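Local atomic coordinates of citrate synthase (Metallosphaera sedula, PDB entry 6ABX), a protein that probably catalyses the condensation of oxaloacetate with acetyl-CoA and water to give citrate and CoA in the tricarboxylic acid cycle. Residues F81-A86 with I127-R132; T133-E138 with G318-L323; D111-A116 with H339-L344; S66-E71 with K118-I123. All coordinates share one frame; numbering follows the deposited sequence.

Contact 1. Residues F81-A86 with I127-R132; sequences FVKRTA and ISLIQR
Val82 turns CG1 to the far side from its backbone N (chi1 174°), and Leu129 does likewise with CG (chi1 -180°), so that both branches extend into the gap between their helices. There the side chains cross at a slant, with Val82 CG1 3.7 Å from Leu129 CG. The same methyl of Val82 also touches Ile130 CG1 at 3.6 Å, and here the two side chains run at about a right angle. A beta-branched valine suits this place because its compact branch meets two neighbours at once. One turn on, Ala86 CB rests 3.8 Å from Ile130 O and 4.2 Å from Ile130 CG2; a small methyl suits so close a backbone approach, the CA atoms of Ala86 and Ile130 being 4.9 Å apart. At the exposed border, Lys83 lays its aliphatic CG 4.1 Å from Leu129 CD1, while its amine continues outward. An alanine in place of Leu129 would probably open a gap beside Val82 and take away the contact of Lys83 CG. Ile94 of helix 91-105 also packs on Ile130. The segment axes approach to 9.0 Å and cross at -35°, an apolar helix-to-helix packing that belongs to the interior of the mainly helical citrate synthase fold.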
loop_
_atom_site.group_PDB
_atom_site.type_symbol
_atom_site.label_atom_id
_atom_site.label_comp_id
_atom_site.label_asym_id
_atom_site.label_seq_id
_atom_site.Cartn_x
_atom_site.Cartn_y
_atom_site.Cartn_z
ATOM N N PHE A 81 -1.313 -21.464 3.552
ATOM C CA PHE A 81 -1.914 -20.535 2.631
ATOM C C PHE A 81 -1.267 -20.592 1.241
ATOM O O PHE A 81 -1.943 -20.610 0.171
ATOM C CB PHE A 81 -1.904 -19.110 3.193
ATOM C CG PHE A 81 -2.630 -18.157 2.265
ATOM C CD1 PHE A 81 -4.006 -18.024 2.313
ATOM C CD2 PHE A 81 -1.930 -17.424 1.308
ATOM C CE1 PHE A 81 -4.668 -17.159 1.452
ATOM C CE2 PHE A 81 -2.607 -16.573 0.426
ATOM C CZ PHE A 81 -3.970 -16.448 0.499
ATOM N N VAL A 82 0.075 -20.603 1.214
ATOM C CA VAL A 82 0.753 -20.675 -0.064
ATOM C C VAL A 82 0.416 -21.978 -0.797
ATOM O O VAL A 82 0.215 -21.989 -1.980
ATOM C CB VAL A 82 2.266 -20.514 0.108
ATOM C CG1 VAL A 82 2.990 -20.735 -1.201
ATOM C CG2 VAL A 82 2.587 -19.148 0.691
ATOM N N LYS A 83 0.457 -23.114 -0.105
ATOM C CA LYS A 83 0.137 -24.376 -0.755
ATOM C C LYS A 83 -1.270 -24.363 -1.377
ATOM O O LYS A 83 -1.522 -24.972 -2.444
ATOM C CB LYS A 83 0.305 -25.513 0.265
ATOM C CG LYS A 83 1.747 -25.799 0.615
ATOM C CD LYS A 83 1.847 -26.882 1.727
ATOM C CE LYS A 83 2.955 -26.628 2.719
ATOM N NZ LYS A 83 3.045 -27.724 3.727
ATOM N N ARG A 84 -2.209 -23.759 -0.652
ATOM C CA ARG A 84 -3.589 -23.710 -1.004
ATOM C C ARG A 84 -3.743 -22.907 -2.299
ATOM O O ARG A 84 -4.606 -23.214 -3.161
ATOM C CB ARG A 84 -4.424 -23.077 0.116
ATOM C CG ARG A 84 -5.869 -22.868 -0.279
ATOM C CD ARG A 84 -6.835 -22.716 0.865
ATOM N NE ARG A 84 -6.585 -21.565 1.696
ATOM C CZ ARG A 84 -7.207 -20.395 1.598
ATOM N NH1 ARG A 84 -7.935 -20.100 0.524
ATOM N NH2 ARG A 84 -7.074 -19.529 2.589
ATOM N N THR A 85 -2.926 -21.848 -2.454
ATOM C CA THR A 85 -3.206 -20.809 -3.476
ATOM C C THR A 85 -2.180 -20.749 -4.609
ATOM O O THR A 85 -2.421 -20.041 -5.612
ATOM C CB THR A 85 -3.311 -19.415 -2.833
ATOM O OG1 THR A 85 -2.070 -19.087 -2.190
ATOM C CG2 THR A 85 -4.435 -19.344 -1.836
ATOM N N ALA A 86 -1.074 -21.496 -4.492
ATOM C CA ALA A 86 0.032 -21.365 -5.451
ATOM C C ALA A 86 -0.408 -21.596 -6.893
ATOM O O ALA A 86 0.110 -20.969 -7.813
ATOM C CB ALA A 86 1.103 -22.359 -5.102
ATOM N N ILE A 127 8.341 -17.514 -2.115
ATOM C CA ILE A 127 8.405 -17.620 -3.551
ATOM C C ILE A 127 8.712 -19.069 -3.955
ATOM O O ILE A 127 8.116 -19.613 -4.892
ATOM C CB ILE A 127 9.462 -16.668 -4.130
ATOM C CG1 ILE A 127 9.013 -15.217 -3.917
ATOM C CG2 ILE A 127 9.703 -16.955 -5.606
ATOM C CD1 ILE A 127 10.071 -14.212 -4.297
ATOM N N SER A 128 9.696 -19.644 -3.274
ATOM C CA SER A 128 10.156 -21.017 -3.549
ATOM C C SER A 128 9.006 -22.036 -3.339
ATOM O O SER A 128 8.817 -22.930 -4.186
ATOM C CB SER A 128 11.394 -21.317 -2.733
ATOM O OG SER A 128 12.466 -20.458 -3.096
ATOM N N LEU A 129 8.233 -21.878 -2.263
ATOM C CA LEU A 129 7.082 -22.750 -2.008
ATOM C C LEU A 129 5.996 -22.571 -3.064
ATOM O O LEU A 129 5.455 -23.571 -3.548
ATOM C CB LEU A 129 6.563 -22.492 -0.607
ATOM C CG LEU A 129 5.363 -23.327 -0.182
ATOM C CD1 LEU A 129 5.653 -24.813 -0.326
ATOM C CD2 LEU A 129 5.044 -22.954 1.255
ATOM N N ILE A 130 5.781 -21.341 -3.569
ATOM C CA ILE A 130 4.888 -21.185 -4.706
ATOM C C ILE A 130 5.400 -22.040 -5.867
ATOM O O ILE A 130 4.618 -22.777 -6.470
ATOM C CB ILE A 130 4.706 -19.711 -5.132
ATOM C CG1 ILE A 130 4.050 -18.864 -4.059
ATOM C CG2 ILE A 130 3.945 -19.657 -6.478
ATOM C CD1 ILE A 130 4.076 -17.370 -4.336
ATOM N N GLN A 131 6.682 -21.878 -6.229
ATOM C CA GLN A 131 7.220 -22.544 -7.396
ATOM C C GLN A 131 7.165 -24.069 -7.257
ATOM O O GLN A 131 6.798 -24.732 -8.212
ATOM C CB GLN A 131 8.661 -22.123 -7.644
ATOM C CG GLN A 131 9.275 -22.840 -8.814
ATOM C CD GLN A 131 8.709 -22.274 -10.070
ATOM O OE1 GLN A 131 9.151 -21.205 -10.562
ATOM N NE2 GLN A 131 7.665 -22.949 -10.547
ATOM N N ARG A 132 7.598 -24.593 -6.113
ATOM C CA ARG A 132 7.649 -26.046 -5.851
ATOM C C ARG A 132 6.211 -26.581 -5.959
ATOM O O ARG A 132 5.993 -27.573 -6.666
ATOM C CB ARG A 132 8.165 -26.346 -4.444
ATOM C CG ARG A 132 9.625 -25.972 -4.212
ATOM C CD ARG A 132 10.625 -26.878 -4.882
ATOM N NE ARG A 132 10.782 -28.217 -4.316
ATOM C CZ ARG A 132 11.566 -29.169 -4.812
ATOM N NH1 ARG A 132 12.410 -28.941 -5.816
ATOM N NH2 ARG A 132 11.572 -30.354 -4.234
#

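Contact 2. Residues T133-E138 with G318-L323; sequences TRRNQE and GFDPDL
Arg134 reaches from the last turn of its helix to loop 318-323. From CB its chain runs extended through CG to CD, which passes 3.8 Å from Asp320 OD2, and carries on to NE, which donates to Ala86 O. At the tip the guanidinium meets Asp322 end-on and nearly coplanar, the planes 23° apart: NH1 reaches Asp322 OD1 at 2.7 Å on its syn lone pair, almost straight at 172°, and NH2 reaches Asp322 OD2 at 2.7 Å. NH1 also gives a longer bond to the anti lone pair of Asp320 OD2 (3.3 Å), while Leu323 CD2 covers one guanidinium face near its rim. A leucine in place of Arg134 would probably leave Asp322 without its two-nitrogen partner, Asp320 with one arginine fewer and Ala86 O without this donor. Arg135 grips Gly318 O with both end nitrogens, NH1 at 2.9 Å and NH2 at 3.1 Å; NH2 adds a weak bond to Asp320 OD1, and a water joins NE to that oxygen. At its positive phi Gly318 carries no CB, which would jam against the preceding carbonyl. The result is a salt-bridge network joining two helix ends, closed by Schellman motifs at Asn136 and Gly318.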
loop_
_atom_site.group_PDB
_atom_site.type_symbol
_atom_site.label_atom_id
_atom_site.label_comp_id
_atom_site.label_asym_id
_atom_site.label_seq_id
_atom_site.Cartn_x
_atom_site.Cartn_y
_atom_site.Cartn_z
ATOM N N THR A 133 5.265 -25.858 -5.362
ATOM C CA THR A 133 3.848 -26.337 -5.313
ATOM C C THR A 133 3.296 -26.438 -6.740
ATOM O O THR A 133 2.611 -27.408 -7.109
ATOM C CB THR A 133 3.000 -25.457 -4.398
ATOM O OG1 THR A 133 3.511 -25.492 -3.068
ATOM C CG2 THR A 133 1.558 -25.894 -4.405
ATOM N N ARG A 134 3.592 -25.441 -7.573
ATOM C CA ARG A 134 3.077 -25.421 -8.926
ATOM C C ARG A 134 3.569 -26.642 -9.709
ATOM O O ARG A 134 2.875 -27.118 -10.625
ATOM C CB ARG A 134 3.472 -24.149 -9.665
ATOM C CG ARG A 134 2.658 -22.969 -9.204
ATOM C CD ARG A 134 3.250 -21.809 -9.903
ATOM N NE ARG A 134 2.450 -20.652 -9.877
ATOM C CZ ARG A 134 2.733 -19.623 -10.675
ATOM N NH1 ARG A 134 3.881 -19.608 -11.355
ATOM N NH2 ARG A 134 1.878 -18.637 -10.777
ATOM N N ARG A 135 4.797 -27.069 -9.418
ATOM C CA ARG A 135 5.432 -28.224 -10.087
ATOM C C ARG A 135 5.142 -29.548 -9.396
ATOM O O ARG A 135 5.845 -30.552 -9.666
ATOM C CB ARG A 135 6.936 -27.963 -10.122
ATOM C CG ARG A 135 7.273 -26.823 -11.076
ATOM C CD ARG A 135 8.726 -26.413 -11.090
ATOM N NE ARG A 135 8.973 -25.415 -12.141
ATOM C CZ ARG A 135 10.078 -24.661 -12.223
ATOM N NH1 ARG A 135 10.998 -24.718 -11.260
ATOM N NH2 ARG A 135 10.169 -23.749 -13.194
ATOM N N ASN A 136 4.205 -29.564 -8.443
ATOM C CA ASN A 136 3.897 -30.774 -7.656
ATOM C C ASN A 136 5.121 -31.331 -6.930
ATOM O O ASN A 136 5.300 -32.571 -6.832
ATOM C CB ASN A 136 3.311 -31.885 -8.564
ATOM C CG ASN A 136 1.989 -31.515 -9.201
ATOM O OD1 ASN A 136 1.264 -30.680 -8.679
ATOM N ND2 ASN A 136 1.661 -32.128 -10.336
ATOM N N GLN A 137 5.978 -30.441 -6.421
ATOM C CA GLN A 137 7.176 -30.775 -5.685
ATOM C C GLN A 137 7.008 -30.351 -4.233
ATOM O O GLN A 137 6.214 -29.464 -3.920
ATOM C CB GLN A 137 8.396 -30.052 -6.262
ATOM C CG GLN A 137 8.707 -30.435 -7.695
ATOM C CD GLN A 137 9.709 -29.491 -8.310
ATOM O OE1 GLN A 137 9.722 -28.293 -8.040
ATOM N NE2 GLN A 137 10.571 -30.057 -9.106
ATOM N N GLU A 138 7.716 -31.038 -3.364
ATOM C CA GLU A 138 7.646 -30.818 -1.953
ATOM C C GLU A 138 8.423 -29.559 -1.565
ATOM O O GLU A 138 9.513 -29.233 -2.132
ATOM C CB GLU A 138 8.218 -32.014 -1.196
ATOM C CG GLU A 138 7.879 -32.015 0.269
ATOM C CD GLU A 138 8.339 -33.255 1.007
ATOM O OE1 GLU A 138 9.145 -34.022 0.445
ATOM O OE2 GLU A 138 7.913 -33.401 2.156
ATOM N N GLY A 318 15.708 -21.179 -13.324
ATOM C CA GLY A 318 14.683 -22.130 -12.997
ATOM C C GLY A 318 13.426 -21.563 -12.419
ATOM O O GLY A 318 12.576 -22.332 -11.916
ATOM N N PHE A 319 13.232 -20.218 -12.444
ATOM C CA PHE A 319 11.975 -19.650 -12.014
ATOM C C PHE A 319 10.971 -19.517 -13.163
ATOM O O PHE A 319 11.385 -19.074 -14.227
ATOM C CB PHE A 319 12.252 -18.255 -11.443
ATOM C CG PHE A 319 13.115 -18.247 -10.204
ATOM C CD1 PHE A 319 12.523 -18.451 -8.974
ATOM C CD2 PHE A 319 14.475 -18.032 -10.265
ATOM C CE1 PHE A 319 13.289 -18.424 -7.826
ATOM C CE2 PHE A 319 15.243 -17.978 -9.109
ATOM C CZ PHE A 319 14.637 -18.185 -7.902
ATOM N N ASP A 320 9.678 -19.809 -12.939
ATOM C CA ASP A 320 8.591 -19.541 -13.869
ATOM C C ASP A 320 8.570 -18.040 -14.106
ATOM O O ASP A 320 8.714 -17.242 -13.171
ATOM C CB ASP A 320 7.170 -19.951 -13.404
ATOM C CG ASP A 320 6.893 -21.438 -13.352
ATOM O OD1 ASP A 320 7.639 -22.182 -14.024
ATOM O OD2 ASP A 320 5.950 -21.843 -12.590
ATOM N N PRO A 321 8.382 -17.609 -15.364
ATOM C CA PRO A 321 8.244 -16.200 -15.683
ATOM C C PRO A 321 7.261 -15.397 -14.831
ATOM O O PRO A 321 7.573 -14.252 -14.475
ATOM C CB PRO A 321 7.760 -16.228 -17.137
ATOM C CG PRO A 321 8.423 -17.446 -17.684
ATOM C CD PRO A 321 8.306 -18.452 -16.567
ATOM N N ASP A 322 6.129 -15.970 -14.430
ATOM C CA ASP A 322 5.225 -15.082 -13.795
ATOM C C ASP A 322 5.599 -14.902 -12.307
ATOM O O ASP A 322 4.947 -14.122 -11.633
ATOM C CB ASP A 322 3.784 -15.505 -13.975
ATOM C CG ASP A 322 3.473 -16.717 -13.153
ATOM O OD1 ASP A 322 4.436 -17.396 -12.788
ATOM O OD2 ASP A 322 2.263 -16.974 -12.915
ATOM N N LEU A 323 6.623 -15.609 -11.815
ATOM C CA LEU A 323 7.161 -15.292 -10.464
ATOM C C LEU A 323 8.108 -14.099 -10.520
ATOM O O LEU A 323 8.543 -13.601 -9.420
ATOM C CB LEU A 323 7.859 -16.528 -9.906
ATOM C CG LEU A 323 6.910 -17.665 -9.561
ATOM C CD1 LEU A 323 7.647 -18.779 -8.859
ATOM C CD2 LEU A 323 5.779 -17.171 -8.670
HETATM O O HOH W 1 11.860 -21.889 -15.230
HETATM O O HOH W 2 6.962 -24.940 -14.263
#

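Contact 3. Residues D111-A116 with H339-L344; sequences DLIGKA and HVDEYL
Leu112, whose side chain carries most of this contact with 339-344, also takes part in the first turn of helix 112-134, where its O accepts from Ala116 N at 2.8 Å. That turn lies antiparallel to the end of helix 324-343, the segment axes 174° apart in direction and 11.0 Å apart at closest approach, one of the many helix pairs of the helical citrate synthase fold. A long branched side chain such as leucine can span so wide a spacing. With CG placed opposite the backbone N (chi1 -173°), Leu112 sends CD1 over the other helix, where it lies 4.2 Å from Val340 CG1 and 4.0 Å from Leu344 CD1, two residues one turn apart. Asp341 meets Leu112 with both carbon and oxygen, CB standing 4.0 Å from Leu112 CD2 and OD1 3.8 Å from Leu112 CD1. Its carboxylate thus lies against Leu112 and Ile113, and OD2 also has a long, weak ion pair with Lys345. Ile198 of helix 198-209 packs on both Leu112 and Val340 and closes the apolar patch from another direction. The side chain of Val340 is about 11 Å from those of Asn182 and Arg332, which bind oxaloacetate. At the helix start Asp111 is the N-cap, a role aspartate suits because its short carboxylate can bend back to an unused backbone N-H; Gly114 N reaches OD1 from above the carboxylate plane. Ile113 crosses Asp341 at about a right angle and sets its terminal CD1 3.5 Å from Asp341 OD2.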
loop_
_atom_site.group_PDB
_atom_site.type_symbol
_atom_site.label_atom_id
_atom_site.label_comp_id
_atom_site.label_asym_id
_atom_site.label_seq_id
_atom_site.Cartn_x
_atom_site.Cartn_y
_atom_site.Cartn_z
ATOM N N ASP A 111 11.617 -1.667 16.108
ATOM C CA ASP A 111 12.629 -2.454 15.416
ATOM C C ASP A 111 12.322 -2.573 13.912
ATOM O O ASP A 111 12.201 -3.728 13.369
ATOM C CB ASP A 111 12.725 -3.854 16.011
ATOM C CG ASP A 111 13.982 -4.572 15.547
ATOM O OD1 ASP A 111 14.918 -3.878 14.919
ATOM O OD2 ASP A 111 14.018 -5.809 15.766
ATOM N N LEU A 112 12.329 -1.428 13.241
ATOM C CA LEU A 112 12.064 -1.367 11.766
ATOM C C LEU A 112 13.050 -2.312 11.060
ATOM O O LEU A 112 12.647 -3.167 10.222
ATOM C CB LEU A 112 12.218 0.083 11.311
ATOM C CG LEU A 112 11.825 0.406 9.870
ATOM C CD1 LEU A 112 11.593 1.884 9.711
ATOM C CD2 LEU A 112 12.840 -0.087 8.859
ATOM N N ILE A 113 14.344 -2.157 11.367
ATOM C CA ILE A 113 15.337 -2.893 10.537
ATOM C C ILE A 113 15.218 -4.387 10.837
ATOM O O ILE A 113 15.378 -5.211 9.927
ATOM C CB ILE A 113 16.780 -2.344 10.639
ATOM C CG1 ILE A 113 16.851 -0.934 10.045
ATOM C CG2 ILE A 113 17.754 -3.263 9.899
ATOM C CD1 ILE A 113 18.183 -0.214 10.283
ATOM N N GLY A 114 14.928 -4.757 12.098
ATOM C CA GLY A 114 14.737 -6.200 12.403
ATOM C C GLY A 114 13.566 -6.798 11.619
ATOM O O GLY A 114 13.643 -7.940 11.175
ATOM N N LYS A 115 12.484 -6.034 11.468
ATOM C CA LYS A 115 11.314 -6.495 10.684
ATOM C C LYS A 115 11.648 -6.530 9.199
ATOM O O LYS A 115 11.227 -7.462 8.508
ATOM C CB LYS A 115 10.088 -5.644 11.022
ATOM C CG LYS A 115 9.569 -5.892 12.428
ATOM C CD LYS A 115 8.597 -4.839 12.922
ATOM C CE LYS A 115 8.037 -5.210 14.277
ATOM N NZ LYS A 115 7.263 -4.101 14.856
ATOM N N ALA A 116 12.467 -5.581 8.734
ATOM C CA ALA A 116 12.953 -5.555 7.334
ATOM C C ALA A 116 13.775 -6.822 7.052
ATOM O O ALA A 116 13.646 -7.457 6.026
ATOM C CB ALA A 116 13.742 -4.290 7.099
ATOM N N HIS A 339 14.474 3.232 2.592
ATOM C CA HIS A 339 13.885 4.547 2.304
ATOM C C HIS A 339 12.944 4.994 3.414
ATOM O O HIS A 339 12.916 6.234 3.702
ATOM C CB HIS A 339 13.184 4.566 0.935
ATOM C CG HIS A 339 14.139 4.873 -0.158
ATOM N ND1 HIS A 339 14.625 6.180 -0.389
ATOM C CD2 HIS A 339 14.771 4.066 -1.031
ATOM C CE1 HIS A 339 15.504 6.126 -1.380
ATOM N NE2 HIS A 339 15.572 4.830 -1.830
ATOM N N VAL A 340 12.126 4.074 3.947
ATOM C CA VAL A 340 11.203 4.390 5.008
ATOM C C VAL A 340 12.024 4.800 6.238
ATOM O O VAL A 340 11.730 5.834 6.839
ATOM C CB VAL A 340 10.216 3.246 5.263
ATOM C CG1 VAL A 340 9.392 3.418 6.529
ATOM C CG2 VAL A 340 9.295 3.048 4.064
ATOM N N ASP A 341 13.011 3.982 6.608
ATOM C CA ASP A 341 13.890 4.276 7.800
ATOM C C ASP A 341 14.481 5.688 7.700
ATOM O O ASP A 341 14.469 6.443 8.684
ATOM C CB ASP A 341 14.941 3.189 7.962
ATOM C CG ASP A 341 15.652 3.168 9.307
ATOM O OD1 ASP A 341 15.002 3.394 10.340
ATOM O OD2 ASP A 341 16.831 2.861 9.307
ATOM N N GLU A 342 14.975 6.050 6.523
ATOM C CA GLU A 342 15.598 7.337 6.302
ATOM C C GLU A 342 14.574 8.459 6.490
ATOM O O GLU A 342 14.870 9.433 7.183
ATOM C CB GLU A 342 16.222 7.361 4.910
ATOM C CG GLU A 342 16.812 8.674 4.532
ATOM C CD GLU A 342 17.385 8.682 3.135
ATOM O OE1 GLU A 342 16.586 8.530 2.155
ATOM O OE2 GLU A 342 18.634 8.876 3.025
ATOM N N TYR A 343 13.407 8.312 5.861
ATOM C CA TYR A 343 12.327 9.338 5.886
ATOM C C TYR A 343 11.860 9.616 7.308
ATOM O O TYR A 343 11.612 10.805 7.668
ATOM C CB TYR A 343 11.133 8.870 5.048
ATOM C CG TYR A 343 10.123 9.957 4.795
ATOM C CD1 TYR A 343 10.391 10.954 3.885
ATOM C CD2 TYR A 343 8.889 9.962 5.426
ATOM C CE1 TYR A 343 9.507 11.993 3.662
ATOM C CE2 TYR A 343 7.987 10.980 5.200
ATOM C CZ TYR A 343 8.271 11.978 4.291
ATOM O OH TYR A 343 7.388 13.017 4.059
ATOM N N LEU A 344 11.714 8.546 8.096
ATOM C CA LEU A 344 11.163 8.613 9.426
ATOM C C LEU A 344 12.132 9.260 10.427
ATOM O O LEU A 344 11.732 9.442 11.576
ATOM C CB LEU A 344 10.774 7.228 9.934
ATOM C CG LEU A 344 9.571 6.597 9.224
ATOM C CD1 LEU A 344 9.375 5.182 9.709
ATOM C CD2 LEU A 344 8.295 7.425 9.419
#

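Contact 4. Residues S66-E71 with K118-I123; sequences SRLAEE and KMTAKI
Apolar contact comes first, between Leu68 and one side of helix 112-134. Leu68 CD2 lies 4.3 Å from both Ala121 CB and Thr120 CG2; the threonine suits this place by presenting its methyl here while its hydroxyl OG1 bonds back to Ala116 O. Glu71 adds its CB, 4.0 Å from Ala121 CB. Backbone carbonyls make the second group. Ala121 CB sits 3.4 Å from Leu68 O and 3.5 Å from Glu71 O, and the small methyl of alanine suits a place beside two carbonyl oxygens. Glu71 O also faces the methylenes of Lys122, with CG at 3.2 Å. Both carbonyls lie at the C-terminal end of helix 58-69, where Glu70 is the first residue to leave helical angles: one helix end packed on the side of helix 112-134 in the mainly helical citrate synthase fold. Charge forms the third group. A bend at chi2 (-91°) folds the Glu71 carboxylate back across the extended chain of Lys118. OE2 meets carbon there rather than nitrogen, 3.1 Å from Lys118 CE, while Lys118 NZ stays 4.3 Å from OE2, too far for a salt bridge although the opposite charges probably still attract.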
loop_
_atom_site.group_PDB
_atom_site.type_symbol
_atom_site.label_atom_id
_atom_site.label_comp_id
_atom_site.label_asym_id
_atom_site.label_seq_id
_atom_site.Cartn_x
_atom_site.Cartn_y
_atom_site.Cartn_z
ATOM N N SER A 66 24.468 -14.474 9.510
ATOM C CA SER A 66 23.828 -15.411 10.450
ATOM C C SER A 66 22.431 -14.961 10.838
ATOM O O SER A 66 21.531 -15.755 10.879
ATOM C CB SER A 66 24.668 -15.628 11.680
ATOM O OG SER A 66 25.826 -16.330 11.320
ATOM N N ARG A 67 22.263 -13.673 11.098
ATOM C CA ARG A 67 21.027 -13.148 11.485
ATOM C C ARG A 67 19.985 -13.344 10.399
ATOM O O ARG A 67 18.868 -13.748 10.715
ATOM C CB ARG A 67 21.143 -11.678 11.838
ATOM C CG ARG A 67 19.836 -11.122 12.367
ATOM C CD ARG A 67 19.950 -9.695 12.805
ATOM N NE ARG A 67 18.677 -9.274 13.384
ATOM C CZ ARG A 67 18.413 -8.037 13.759
ATOM N NH1 ARG A 67 19.333 -7.091 13.597
ATOM N NH2 ARG A 67 17.230 -7.772 14.293
ATOM N N LEU A 68 20.325 -12.995 9.149
ATOM C CA LEU A 68 19.390 -13.243 8.037
ATOM C C LEU A 68 19.064 -14.740 7.912
ATOM O O LEU A 68 17.852 -15.121 7.832
ATOM C CB LEU A 68 19.979 -12.717 6.717
ATOM C CG LEU A 68 19.751 -11.248 6.382
ATOM C CD1 LEU A 68 20.701 -10.807 5.272
ATOM C CD2 LEU A 68 18.316 -11.021 5.979
ATOM N N ALA A 69 20.087 -15.581 7.899
ATOM C CA ALA A 69 19.940 -17.004 7.605
ATOM C C ALA A 69 18.997 -17.660 8.629
ATOM O O ALA A 69 18.218 -18.567 8.314
ATOM C CB ALA A 69 21.285 -17.666 7.578
ATOM N N GLU A 70 19.090 -17.205 9.895
ATOM C CA GLU A 70 18.288 -17.759 10.966
ATOM C C GLU A 70 16.861 -17.156 11.041
ATOM O O GLU A 70 16.093 -17.564 11.929
ATOM C CB GLU A 70 19.022 -17.579 12.298
ATOM C CG GLU A 70 20.297 -18.358 12.397
ATOM C CD GLU A 70 20.219 -19.873 12.391
ATOM O OE1 GLU A 70 21.263 -20.502 12.140
ATOM O OE2 GLU A 70 19.119 -20.438 12.696
ATOM N N GLU A 71 16.419 -16.326 10.067
ATOM C CA GLU A 71 15.116 -15.699 10.096
ATOM C C GLU A 71 14.261 -16.094 8.870
ATOM O O GLU A 71 13.221 -15.503 8.612
ATOM C CB GLU A 71 15.251 -14.189 10.165
ATOM C CG GLU A 71 15.912 -13.765 11.454
ATOM C CD GLU A 71 14.986 -13.468 12.601
ATOM O OE1 GLU A 71 15.534 -12.962 13.589
ATOM O OE2 GLU A 71 13.717 -13.708 12.484
ATOM N N LYS A 118 13.506 -9.721 8.670
ATOM C CA LYS A 118 12.605 -10.839 8.616
ATOM C C LYS A 118 11.948 -10.966 7.234
ATOM O O LYS A 118 11.863 -12.058 6.650
ATOM C CB LYS A 118 11.561 -10.751 9.723
ATOM C CG LYS A 118 12.119 -11.110 11.096
ATOM C CD LYS A 118 11.109 -10.959 12.184
ATOM C CE LYS A 118 11.629 -11.610 13.451
ATOM N NZ LYS A 118 10.711 -11.380 14.583
ATOM N N MET A 119 11.426 -9.868 6.718
ATOM C CA MET A 119 10.760 -9.906 5.408
ATOM C C MET A 119 11.755 -10.332 4.315
ATOM O O MET A 119 11.446 -11.152 3.417
ATOM C CB MET A 119 10.134 -8.551 5.060
ATOM C CG MET A 119 8.882 -8.246 5.861
ATOM S SD MET A 119 8.158 -6.665 5.393
ATOM C CE MET A 119 8.836 -5.586 6.649
ATOM N N THR A 120 12.973 -9.797 4.355
ATOM C CA THR A 120 13.969 -10.059 3.364
ATOM C C THR A 120 14.387 -11.541 3.406
ATOM O O THR A 120 14.533 -12.184 2.380
ATOM C CB THR A 120 15.193 -9.152 3.559
ATOM O OG1 THR A 120 14.782 -7.775 3.481
ATOM C CG2 THR A 120 16.288 -9.431 2.562
ATOM N N ALA A 121 14.485 -12.111 4.598
ATOM C CA ALA A 121 14.798 -13.509 4.773
ATOM C C ALA A 121 13.671 -14.411 4.288
ATOM O O ALA A 121 13.934 -15.496 3.725
ATOM C CB ALA A 121 15.134 -13.835 6.227
ATOM N N LYS A 122 12.433 -14.046 4.552
ATOM C CA LYS A 122 11.325 -14.960 4.362
ATOM C C LYS A 122 10.710 -14.899 2.978
ATOM O O LYS A 122 10.174 -15.913 2.550
ATOM C CB LYS A 122 10.204 -14.686 5.349
ATOM C CG LYS A 122 10.588 -14.912 6.817
ATOM C CD LYS A 122 9.580 -14.396 7.798
ATOM C CE LYS A 122 9.974 -14.794 9.218
ATOM N NZ LYS A 122 8.928 -14.483 10.209
ATOM N N ILE A 123 10.817 -13.768 2.266
ATOM C CA ILE A 123 10.170 -13.703 0.971
ATOM C C ILE A 123 10.642 -14.830 0.054
ATOM O O ILE A 123 9.809 -15.426 -0.652
ATOM C CB ILE A 123 10.249 -12.284 0.381
ATOM C CG1 ILE A 123 9.255 -11.413 1.161
ATOM C CG2 ILE A 123 9.967 -12.328 -1.099
ATOM C CD1 ILE A 123 9.427 -9.916 1.028
#

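All four contacts use helix 112-134, in turn from its start to its end: contact 3, contact 4, contact 1, and contact 2 where the helix closes. Along the chain contact 1 closes before contact 2 opens, while contacts 1 and 4 interleave. Contacts 1 and 2 are neighbours, their centres 8 Å apart, touching through Gln131 OE1 with Asp320 N and Arg132 NE with Glu138 O. Contacts 3 and 4 lie 15 Å apart and meet where Arg67 packs on Gly114; contacts 2 and 3 are the farthest pair, about 31 Å between centres. Contacts 1 and 4 bring in helices 76-85 and 58-69, contacts 2 and 3 chain from either end of helix 324-343, so one long helix ties early and late sequence together.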